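Local coordinates for acidocalcisomal pyrophosphatase (Trypanosoma brucei brucei, PDB 5C5V), which probably hydrolyses inorganic pyrophosphate to phosphate with the help of magnesium ions, and carries an EF-hand domain ahead of its pyrophosphatase domain, at residues A[14-19]-A[30-35]; A[42-47]-A[76-81]; A[49-54]-A[65-70]; A[128-133]-A[328-333]. One frame throughout, in Å; residues are numbered along the deposited sequence.

Interaction 1 (A[14-19]-A[30-35])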
# COMPACT_ATOMS: atom_id res chain seq x y z
N SER A 14 -35.95 4.52 -19.93
CA SER A 14 -35.57 4.35 -18.54
C SER A 14 -35.90 5.58 -17.72
O SER A 14 -36.13 5.48 -16.52
CB SER A 14 -34.09 4.02 -18.41
OG SER A 14 -33.82 2.76 -18.97
N ALA A 15 -35.94 6.75 -18.35
CA ALA A 15 -36.29 7.95 -17.61
C ALA A 15 -37.78 7.99 -17.30
O ALA A 15 -38.25 8.84 -16.55
CB ALA A 15 -35.87 9.19 -18.37
N PHE A 16 -38.53 7.05 -17.88
CA PHE A 16 -39.96 6.96 -17.60
C PHE A 16 -40.31 5.64 -16.93
O PHE A 16 -41.46 5.38 -16.62
CB PHE A 16 -40.78 7.14 -18.89
CG PHE A 16 -40.69 8.51 -19.48
CD1 PHE A 16 -41.53 9.52 -19.06
CD2 PHE A 16 -39.74 8.79 -20.46
CE1 PHE A 16 -41.42 10.79 -19.59
CE2 PHE A 16 -39.64 10.05 -21.00
CZ PHE A 16 -40.49 11.05 -20.56
N ASP A 17 -39.30 4.79 -16.77
CA ASP A 17 -39.37 3.56 -15.99
C ASP A 17 -38.09 3.45 -15.12
O ASP A 17 -37.27 2.56 -15.29
CB ASP A 17 -39.53 2.35 -16.92
CG ASP A 17 -39.47 1.03 -16.17
OD1 ASP A 17 -39.99 0.98 -15.04
OD2 ASP A 17 -38.87 0.07 -16.71
N VAL A 18 -37.94 4.40 -14.19
CA VAL A 18 -36.67 4.63 -13.48
C VAL A 18 -36.27 3.45 -12.59
O VAL A 18 -35.10 3.20 -12.30
CB VAL A 18 -36.78 5.91 -12.62
CG1 VAL A 18 -36.98 7.13 -13.51
CG2 VAL A 18 -37.94 5.79 -11.63
N THR A 19 -37.30 2.74 -12.18
CA THR A 19 -37.21 1.62 -11.28
C THR A 19 -37.15 0.27 -12.01
O THR A 19 -37.15 -0.79 -11.38
CB THR A 19 -38.40 1.73 -10.31
OG1 THR A 19 -37.92 2.23 -9.06
CG2 THR A 19 -39.18 0.43 -10.15
N GLU A 30 -48.78 8.80 -20.50
CA GLU A 30 -49.16 10.18 -20.73
C GLU A 30 -47.93 11.10 -20.67
O GLU A 30 -47.81 12.04 -21.46
CB GLU A 30 -50.22 10.64 -19.73
CG GLU A 30 -51.51 9.82 -19.76
CD GLU A 30 -52.74 10.68 -19.69
OE1 GLU A 30 -53.81 10.19 -19.23
OE2 GLU A 30 -52.67 11.86 -20.11
N GLU A 31 -47.01 10.82 -19.75
CA GLU A 31 -45.84 11.66 -19.56
C GLU A 31 -44.83 11.60 -20.71
O GLU A 31 -44.22 12.61 -21.05
CB GLU A 31 -45.13 11.30 -18.26
CG GLU A 31 -45.68 12.05 -17.06
CD GLU A 31 -45.38 11.35 -15.76
OE1 GLU A 31 -44.21 10.98 -15.52
OE2 GLU A 31 -46.32 11.17 -14.96
N VAL A 32 -44.62 10.42 -21.27
CA VAL A 32 -43.68 10.29 -22.36
C VAL A 32 -44.27 10.97 -23.62
O VAL A 32 -43.53 11.48 -24.45
CB VAL A 32 -43.33 8.81 -22.64
CG1 VAL A 32 -44.48 8.09 -23.27
CG2 VAL A 32 -42.11 8.72 -23.53
N CYS A 33 -45.61 11.00 -23.71
CA CYS A 33 -46.30 11.70 -24.79
C CYS A 33 -46.23 13.21 -24.63
O CYS A 33 -46.00 13.93 -25.59
CB CYS A 33 -47.77 11.26 -24.87
SG CYS A 33 -48.02 9.60 -25.53
N ARG A 34 -46.44 13.70 -23.41
CA ARG A 34 -46.25 15.11 -23.12
C ARG A 34 -44.80 15.54 -23.41
O ARG A 34 -44.55 16.68 -23.78
CB ARG A 34 -46.60 15.41 -21.66
CG ARG A 34 -46.57 16.88 -21.29
N TYR A 35 -43.84 14.63 -23.25
CA TYR A 35 -42.45 14.96 -23.50
C TYR A 35 -42.10 14.92 -24.99
O TYR A 35 -41.54 15.88 -25.53
CB TYR A 35 -41.52 14.02 -22.72
CG TYR A 35 -40.06 14.12 -23.12
CD1 TYR A 35 -39.31 15.24 -22.80
CD2 TYR A 35 -39.44 13.08 -23.79
CE1 TYR A 35 -37.98 15.34 -23.16
CE2 TYR A 35 -38.11 13.17 -24.15
CZ TYR A 35 -37.38 14.30 -23.83
OH TYR A 35 -36.05 14.38 -24.19

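Interaction 2 (A[42-47]-A[76-81])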
# COMPACT_ATOMS: atom_id res chain seq x y z
N ASP A 42 -50.91 19.08 -31.17
CA ASP A 42 -51.83 18.00 -30.86
C ASP A 42 -52.14 17.24 -32.14
O ASP A 42 -52.55 16.09 -32.07
CB ASP A 42 -53.08 18.55 -30.18
CG ASP A 42 -52.87 18.80 -28.70
OD1 ASP A 42 -52.04 18.09 -28.09
OD2 ASP A 42 -53.45 19.77 -28.17
N GLY A 43 -51.97 17.90 -33.29
CA GLY A 43 -52.14 17.26 -34.60
C GLY A 43 -51.28 16.01 -34.75
O GLY A 43 -51.80 14.93 -35.02
N ASP A 44 -49.98 16.13 -34.59
CA ASP A 44 -49.15 14.93 -34.63
C ASP A 44 -49.17 14.23 -33.26
O ASP A 44 -48.85 13.04 -33.18
CB ASP A 44 -47.72 15.21 -35.11
CG ASP A 44 -47.68 15.69 -36.57
OD1 ASP A 44 -48.71 15.54 -37.27
OD2 ASP A 44 -46.62 16.16 -37.04
N VAL A 45 -49.50 14.98 -32.21
CA VAL A 45 -49.57 14.46 -30.83
C VAL A 45 -50.81 13.62 -30.54
O VAL A 45 -50.71 12.57 -29.90
CB VAL A 45 -49.51 15.59 -29.78
CG1 VAL A 45 -49.89 15.05 -28.39
CG2 VAL A 45 -48.11 16.20 -29.76
N LYS A 46 -51.97 14.08 -31.00
CA LYS A 46 -53.22 13.35 -30.80
C LYS A 46 -53.04 11.97 -31.41
O LYS A 46 -53.34 10.95 -30.77
CB LYS A 46 -54.38 14.09 -31.46
CG LYS A 46 -55.78 13.55 -31.19
CD LYS A 46 -56.79 14.33 -32.01
CE LYS A 46 -58.24 13.90 -31.77
NZ LYS A 46 -58.74 14.21 -30.40
N ALA A 47 -52.49 11.95 -32.61
CA ALA A 47 -52.17 10.70 -33.30
C ALA A 47 -51.17 9.85 -32.51
O ALA A 47 -51.13 8.63 -32.66
CB ALA A 47 -51.62 10.99 -34.71
N ARG A 76 -40.75 11.85 -37.16
CA ARG A 76 -40.01 11.37 -36.02
C ARG A 76 -38.87 12.32 -35.72
O ARG A 76 -38.72 12.81 -34.59
CB ARG A 76 -39.45 9.97 -36.28
CG ARG A 76 -40.26 8.80 -35.76
CD ARG A 76 -40.06 7.62 -36.70
NE ARG A 76 -38.65 7.23 -36.83
CZ ARG A 76 -38.20 6.46 -37.82
NH1 ARG A 76 -39.04 6.03 -38.76
NH2 ARG A 76 -36.91 6.14 -37.90
N THR A 77 -38.08 12.59 -36.76
CA THR A 77 -36.83 13.35 -36.63
C THR A 77 -37.06 14.76 -36.08
O THR A 77 -36.13 15.36 -35.52
CB THR A 77 -36.04 13.40 -37.96
OG1 THR A 77 -35.69 12.06 -38.36
CG2 THR A 77 -34.74 14.18 -37.78
N LYS A 78 -38.25 15.33 -36.25
CA LYS A 78 -38.47 16.67 -35.71
C LYS A 78 -38.39 16.66 -34.18
O LYS A 78 -37.65 17.45 -33.58
CB LYS A 78 -39.81 17.26 -36.13
CG LYS A 78 -41.03 16.56 -35.54
CD LYS A 78 -42.30 17.13 -36.15
CE LYS A 78 -43.54 16.42 -35.64
NZ LYS A 78 -44.78 17.00 -36.25
N CYS A 79 -39.12 15.74 -33.54
CA CYS A 79 -39.12 15.71 -32.08
C CYS A 79 -37.83 15.04 -31.62
O CYS A 79 -37.32 15.35 -30.55
CB CYS A 79 -40.34 14.96 -31.51
SG CYS A 79 -40.08 13.17 -31.23
N PHE A 80 -37.30 14.15 -32.44
CA PHE A 80 -36.09 13.41 -32.11
C PHE A 80 -34.89 14.32 -31.89
O PHE A 80 -33.92 13.95 -31.24
CB PHE A 80 -35.75 12.40 -33.20
CG PHE A 80 -34.49 11.61 -32.92
CD1 PHE A 80 -34.50 10.55 -32.03
CD2 PHE A 80 -33.29 11.97 -33.52
CE1 PHE A 80 -33.34 9.83 -31.75
CE2 PHE A 80 -32.13 11.26 -33.25
CZ PHE A 80 -32.15 10.19 -32.36
N SER A 81 -34.94 15.52 -32.45
CA SER A 81 -33.85 16.45 -32.24
C SER A 81 -33.77 16.82 -30.76
O SER A 81 -32.69 16.99 -30.21
CB SER A 81 -34.00 17.70 -33.10
OG SER A 81 -32.92 18.58 -32.86

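Interaction 3 (A[49-54]-A[65-70])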
# COMPACT_ATOMS: atom_id res chain seq x y z
N LYS A 49 -50.48 9.80 -28.79
CA LYS A 49 -51.02 9.19 -27.57
C LYS A 49 -52.11 8.15 -27.89
O LYS A 49 -52.26 7.15 -27.18
CB LYS A 49 -51.58 10.25 -26.61
CG LYS A 49 -52.00 9.64 -25.26
CD LYS A 49 -52.56 10.68 -24.31
CE LYS A 49 -51.46 11.30 -23.47
NZ LYS A 49 -52.02 12.23 -22.44
N ALA A 50 -52.88 8.40 -28.93
CA ALA A 50 -53.88 7.43 -29.33
C ALA A 50 -53.19 6.15 -29.80
O ALA A 50 -53.63 5.05 -29.48
CB ALA A 50 -54.78 8.00 -30.44
N GLU A 51 -52.10 6.30 -30.55
CA GLU A 51 -51.35 5.16 -31.05
C GLU A 51 -50.74 4.30 -29.93
O GLU A 51 -50.71 3.07 -30.04
CB GLU A 51 -50.24 5.63 -32.00
CG GLU A 51 -50.70 5.97 -33.42
CD GLU A 51 -49.57 6.52 -34.28
OE1 GLU A 51 -48.40 6.33 -33.90
OE2 GLU A 51 -49.84 7.14 -35.34
N ILE A 52 -50.24 4.93 -28.88
CA ILE A 52 -49.58 4.20 -27.81
C ILE A 52 -50.62 3.54 -26.92
O ILE A 52 -50.43 2.41 -26.48
CB ILE A 52 -48.63 5.11 -26.99
CG1 ILE A 52 -47.41 5.49 -27.83
CG2 ILE A 52 -48.16 4.39 -25.73
CD1 ILE A 52 -46.65 6.68 -27.32
N ASN A 53 -51.74 4.21 -26.65
CA ASN A 53 -52.83 3.58 -25.92
C ASN A 53 -53.35 2.31 -26.59
O ASN A 53 -53.72 1.34 -25.91
CB ASN A 53 -54.00 4.55 -25.75
CG ASN A 53 -53.71 5.69 -24.80
OD1 ASN A 53 -52.81 5.59 -23.96
ND2 ASN A 53 -54.49 6.77 -24.92
N ALA A 54 -53.37 2.31 -27.92
CA ALA A 54 -53.87 1.17 -28.69
C ALA A 54 -52.88 0.01 -28.75
O ALA A 54 -53.13 -0.97 -29.46
CB ALA A 54 -54.22 1.61 -30.09
N TRP A 65 -40.39 0.63 -28.83
CA TRP A 65 -39.49 0.73 -29.97
C TRP A 65 -40.24 0.47 -31.27
O TRP A 65 -40.07 1.19 -32.25
CB TRP A 65 -38.32 -0.24 -29.83
CG TRP A 65 -37.31 -0.20 -30.95
CD1 TRP A 65 -36.89 -1.26 -31.71
CD2 TRP A 65 -36.56 0.93 -31.41
NE1 TRP A 65 -35.95 -0.85 -32.62
CE2 TRP A 65 -35.72 0.49 -32.46
CE3 TRP A 65 -36.52 2.28 -31.04
CZ2 TRP A 65 -34.85 1.34 -33.13
CZ3 TRP A 65 -35.65 3.13 -31.72
CH2 TRP A 65 -34.83 2.65 -32.75
N ALA A 66 -41.07 -0.57 -31.27
CA ALA A 66 -41.86 -0.93 -32.44
C ALA A 66 -42.76 0.21 -32.86
O ALA A 66 -42.85 0.54 -34.05
CB ALA A 66 -42.69 -2.18 -32.15
N TRP A 67 -43.45 0.81 -31.89
CA TRP A 67 -44.31 1.95 -32.16
C TRP A 67 -43.51 3.10 -32.77
O TRP A 67 -43.92 3.71 -33.76
CB TRP A 67 -45.00 2.43 -30.88
CG TRP A 67 -45.45 3.84 -31.00
CD1 TRP A 67 -46.60 4.29 -31.59
CD2 TRP A 67 -44.74 5.01 -30.56
NE1 TRP A 67 -46.66 5.67 -31.53
CE2 TRP A 67 -45.53 6.13 -30.90
CE3 TRP A 67 -43.52 5.21 -29.91
CZ2 TRP A 67 -45.13 7.43 -30.60
CZ3 TRP A 67 -43.13 6.50 -29.62
CH2 TRP A 67 -43.93 7.60 -29.96
N TRP A 68 -42.36 3.38 -32.17
CA TRP A 68 -41.52 4.47 -32.63
C TRP A 68 -41.08 4.27 -34.07
O TRP A 68 -41.17 5.19 -34.89
CB TRP A 68 -40.30 4.61 -31.74
CG TRP A 68 -39.27 5.54 -32.28
CD1 TRP A 68 -38.16 5.20 -32.99
CD2 TRP A 68 -39.26 6.96 -32.16
NE1 TRP A 68 -37.45 6.33 -33.32
CE2 TRP A 68 -38.10 7.42 -32.82
CE3 TRP A 68 -40.11 7.89 -31.56
CZ2 TRP A 68 -37.78 8.77 -32.90
CZ3 TRP A 68 -39.79 9.22 -31.63
CH2 TRP A 68 -38.63 9.66 -32.30
N CYS A 69 -40.60 3.07 -34.38
CA CYS A 69 -40.11 2.76 -35.72
C CYS A 69 -41.21 2.74 -36.77
O CYS A 69 -40.92 2.82 -37.96
CB CYS A 69 -39.37 1.42 -35.72
SG CYS A 69 -37.72 1.49 -35.00
N SER A 70 -42.46 2.61 -36.34
CA SER A 70 -43.59 2.54 -37.27
C SER A 70 -44.00 3.91 -37.82
O SER A 70 -44.77 4.00 -38.76
CB SER A 70 -44.78 1.86 -36.60
OG SER A 70 -45.43 2.75 -35.71

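Interaction 4 (A[128-133]-A[328-333])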
# COMPACT_ATOMS: atom_id res chain seq x y z
N PRO A 128 -2.60 -0.22 -32.68
CA PRO A 128 -2.24 0.10 -31.30
C PRO A 128 -1.27 1.29 -31.26
O PRO A 128 -1.28 2.07 -30.33
CB PRO A 128 -1.55 -1.17 -30.81
CG PRO A 128 -1.02 -1.79 -32.05
CD PRO A 128 -2.07 -1.52 -33.09
N TRP A 129 -0.46 1.40 -32.29
CA TRP A 129 0.48 2.51 -32.44
C TRP A 129 -0.23 3.85 -32.72
O TRP A 129 0.01 4.84 -32.02
CB TRP A 129 1.45 2.17 -33.56
CG TRP A 129 2.59 3.12 -33.74
CD1 TRP A 129 3.01 4.08 -32.86
CD2 TRP A 129 3.47 3.19 -34.87
NE1 TRP A 129 4.10 4.74 -33.38
CE2 TRP A 129 4.40 4.22 -34.61
CE3 TRP A 129 3.56 2.48 -36.07
CZ2 TRP A 129 5.40 4.56 -35.52
CZ3 TRP A 129 4.55 2.82 -36.97
CH2 TRP A 129 5.46 3.85 -36.68
N HIS A 130 -1.09 3.89 -33.72
CA HIS A 130 -1.64 5.17 -34.14
C HIS A 130 -2.93 5.54 -33.43
O HIS A 130 -3.20 6.71 -33.23
CB HIS A 130 -1.87 5.20 -35.65
CG HIS A 130 -0.65 4.82 -36.43
ND1 HIS A 130 0.57 5.42 -36.24
CD2 HIS A 130 -0.47 3.89 -37.40
CE1 HIS A 130 1.46 4.88 -37.05
NE2 HIS A 130 0.86 3.94 -37.76
N ASP A 131 -3.73 4.56 -33.06
CA ASP A 131 -5.10 4.86 -32.66
C ASP A 131 -5.36 4.86 -31.15
O ASP A 131 -6.38 5.39 -30.71
CB ASP A 131 -6.04 3.89 -33.35
CG ASP A 131 -6.02 4.07 -34.85
OD1 ASP A 131 -6.27 5.21 -35.30
OD2 ASP A 131 -5.72 3.10 -35.57
N ILE A 132 -4.45 4.30 -30.36
CA ILE A 132 -4.54 4.43 -28.91
C ILE A 132 -3.96 5.76 -28.48
O ILE A 132 -2.82 6.07 -28.81
CB ILE A 132 -3.82 3.29 -28.18
CG1 ILE A 132 -4.46 1.94 -28.53
CG2 ILE A 132 -3.86 3.51 -26.68
CD1 ILE A 132 -3.73 0.75 -27.95
N PRO A 133 -4.75 6.58 -27.75
CA PRO A 133 -4.26 7.90 -27.35
C PRO A 133 -3.02 7.77 -26.46
O PRO A 133 -3.00 6.93 -25.58
CB PRO A 133 -5.44 8.51 -26.58
CG PRO A 133 -6.62 7.67 -26.91
CD PRO A 133 -6.09 6.30 -27.21
N ASN A 328 5.31 14.77 -31.49
CA ASN A 328 5.43 15.66 -32.63
C ASN A 328 5.99 14.95 -33.85
O ASN A 328 5.48 15.10 -34.96
CB ASN A 328 6.31 16.85 -32.29
CG ASN A 328 5.68 17.76 -31.28
OD1 ASN A 328 4.47 17.80 -31.16
ND2 ASN A 328 6.49 18.48 -30.53
N MET A 329 7.04 14.17 -33.62
CA MET A 329 7.68 13.40 -34.68
C MET A 329 6.68 12.40 -35.26
O MET A 329 6.64 12.18 -36.48
CB MET A 329 8.91 12.65 -34.16
CG MET A 329 10.04 13.53 -33.64
SD MET A 329 11.24 12.60 -32.60
CE MET A 329 12.24 13.95 -32.00
N TRP A 330 5.89 11.79 -34.38
CA TRP A 330 4.84 10.87 -34.81
C TRP A 330 3.77 11.60 -35.62
O TRP A 330 3.26 11.06 -36.58
CB TRP A 330 4.21 10.15 -33.61
CG TRP A 330 2.93 9.40 -33.98
CD1 TRP A 330 2.83 8.15 -34.51
CD2 TRP A 330 1.59 9.89 -33.86
NE1 TRP A 330 1.51 7.83 -34.73
CE2 TRP A 330 0.73 8.88 -34.33
CE3 TRP A 330 1.03 11.08 -33.38
CZ2 TRP A 330 -0.66 9.01 -34.34
CZ3 TRP A 330 -0.36 11.21 -33.40
CH2 TRP A 330 -1.18 10.18 -33.87
N HIS A 331 3.44 12.83 -35.23
CA HIS A 331 2.48 13.65 -35.98
C HIS A 331 3.03 13.89 -37.37
O HIS A 331 2.30 13.80 -38.36
CB HIS A 331 2.20 15.00 -35.30
CG HIS A 331 1.13 14.95 -34.25
ND1 HIS A 331 -0.21 14.87 -34.54
CD2 HIS A 331 1.21 14.98 -32.90
CE1 HIS A 331 -0.91 14.84 -33.42
NE2 HIS A 331 -0.07 14.92 -32.41
N ASN A 332 4.33 14.19 -37.46
CA ASN A 332 4.95 14.44 -38.76
C ASN A 332 4.96 13.18 -39.61
O ASN A 332 4.78 13.24 -40.83
CB ASN A 332 6.38 14.98 -38.59
CG ASN A 332 6.99 15.41 -39.92
OD1 ASN A 332 7.81 14.70 -40.50
ND2 ASN A 332 6.60 16.59 -40.39
N LEU A 333 5.17 12.04 -38.97
CA LEU A 333 5.23 10.78 -39.69
C LEU A 333 3.87 10.41 -40.28
O LEU A 333 3.75 10.15 -41.48
CB LEU A 333 5.73 9.67 -38.77
CG LEU A 333 5.69 8.26 -39.36
CD1 LEU A 333 6.88 8.03 -40.28
CD2 LEU A 333 5.63 7.21 -38.27

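Interaction 1 (A[14-19]-A[30-35])
F16 CG is anti to the carbonyl carbon, beside the backbone N (chi1 -66°), which lays the phenyl group against helix 26-36, where V32 and Y35 receive it. On V32 the CG2 methyl is the branch anti to the backbone N, and it lies 3.8 Å from F16 CE2. The branch point does more: V32 CB stands 3.9 Å from the centroid of the F16 ring, almost exactly on its normal, which makes a clean CH-pi contact over the face. The helix backbone takes part as well, with V32 CA 3.6 Å from F16 CE1 and the carbonyl O of E31 also 3.6 Å from F16 CE1. Of the E31 side chain it is CB that comes near the ring, 4.0 Å from F16 CE1, while its OE1 makes a salt bridge with K28 NZ. Farther along the helix, Y35 CB meets F16 CZ at 3.8 Å, and the two rings lie obliquely with their planes at 46°. Y35 reaches on to helix 73-87, where its OH is hydrogen-bonded to D86. L12 of helix 3-14 packs on both V32 and Y35, and V336 of the second subunit packs on F16. Entering helix, loop and exiting helix, with F16, from the loop just after helix 3-14, packed on helix 26-36, make up the helix-loop-helix of an EF-hand.

Interaction 2 (A[42-47]-A[76-81])
D44 and K78 alone touch here, joining helix 43-53 to helix 73-87 at the surface, and the path along 42-47 runs into D44 within its first turn. D42 comes first, and its carbonyl O is modelled so near K46 N that the details of this turn are doubtful. At G43 the backbone N is held by S41 OG, a bond from the residues that lead into the helix. D44 follows, with its CB directed at the other helix and its CG anti to the carbonyl carbon (chi1 -65°), so that the carboxylate stands out to meet the lysine. K78 comes across with CG set between its backbone N and carbonyl carbon (chi1 67°) and everything beyond CG fully extended. The backbones stay far apart, the nearest CA atoms being those of D44 and R76 at 9.9 Å, and it is the extended lysine that closes the distance. The opposite charges make this a salt bridge, but the modelled 2.2 Å between D44 OD2 and K78 NZ is too short, and its geometry is doubtful. Helix 43-53 is the entering helix of the second EF-hand-like helix-loop-helix, completed by helix 61-69, while helix 73-87 comes after that unit. V45, next in line, turns to M40 in the preceding loop, and the same methionine touches K78 and C79, so M40 packs on side chains of both helices. K46 and A47, both exposed, carry the helix onward without touching 76-81. On helix 73-87, R76, C79 and F80 rest on W68 instead, and F80 also packs against I5 and I8 of helix 3-14.

Interaction 3 (A[49-54]-A[65-70])
The indole of W67 takes I52 on one face and E51 at its edge. I52 CG1 stands 3.7 Å from the centroid of the five-membered ring and close to its normal, a CH-pi contact over the centre, while I52 CD1 continues over the six-membered part, 3.7 Å from W67 CZ2. At the rim, W67 NE1 gives a weak hydrogen bond to E51 OE1, 3.0 Å long and bent to 132° at the hydrogen; the place of that oxygen is less sure. The carboxylate is not coplanar with the indole: the two planes are 66° apart. Because W67 CG is anti to the backbone N (chi1 159°), the ring projects from helix 61-69 straight at helix 43-53. Behind it, the W67 carbonyl O accepts from both S70 N and S70 OG, reached from the same face, with S70 OG at 2.6 Å. F64 and H71 bring further rings to W67. These two helices flank the loop of the second EF-hand-like unit. W67 and I52 extend to L36 and C33 of helix 26-36, whereas W68 turns to helix 73-87 and W65 packs on I5, K6 and M9 of helix 3-14.

Interaction 4 (A[128-133]-A[328-333])
W330 and H130 meet through a straight hydrogen bond: W330 NE1 donates to H130 ND1 over 3.0 Å, with 168° at the hydrogen, and each partner lies close to the plane of the other's ring. The two rings meet rim to rim, turned 27° from one another. The benzo side of W330 runs on alongside the histidine backbone, W330 CZ2 coming 3.6 Å from H130 O. W129 closes in next to this pair, its NE1 3.8 Å from W330 CD1 and the two indoles oblique, while H130 CE1 lies over one face of the W129 ring. W129 CG is anti to the backbone N (chi1 -173°), which carries the six-membered ring on to L333, where W129 CH2 meets L333 CD2 at 3.7 Å. W129, H130 and W330 thus form an aromatic cluster that fastens the short helical turn 128-131 to the long C-terminal helix 316-336 of the pyrophosphatase domain. A second shell holds both rings and backbone. W129 NE1 is hydrogen-bonded to T204 O, and H130 NE2 to G340 O, consistent with a histidine that accepts at ND1 and donates at NE2. Q203 NE2 holds H130 O, S127 OG takes H130 N, and H327 lays its ring nearly parallel to that of W330. On the inner side W129 touches P222, and its side chain is about 7 Å from that of D221, a magnesium ligand of the active site. The outer side of helix 316-336 faces the second subunit, where H331 meets F87 and N332 packs on A15, both of that other copy.

From the N terminus, interaction 1 closes the first helix-loop-helix, bringing the loop after helix 3-14 against helix 26-36. The next two share helix 43-53: interaction 2 spans from it to helix 73-87, and within that longer loop interaction 3 closes the shorter one to helix 61-69. Interaction 3 touches interactions 1 and 2, through the E30-K49 salt bridge and C33 on I52 toward interaction 1, and through W68 against R76, C79 and F80 toward interaction 2. Interaction 4 lies apart in the pyrophosphatase domain, its centre about 45 Å from that of interaction 1, and closes a loop of 194 residues. Interactions 1 and 4 both touch the second subunit.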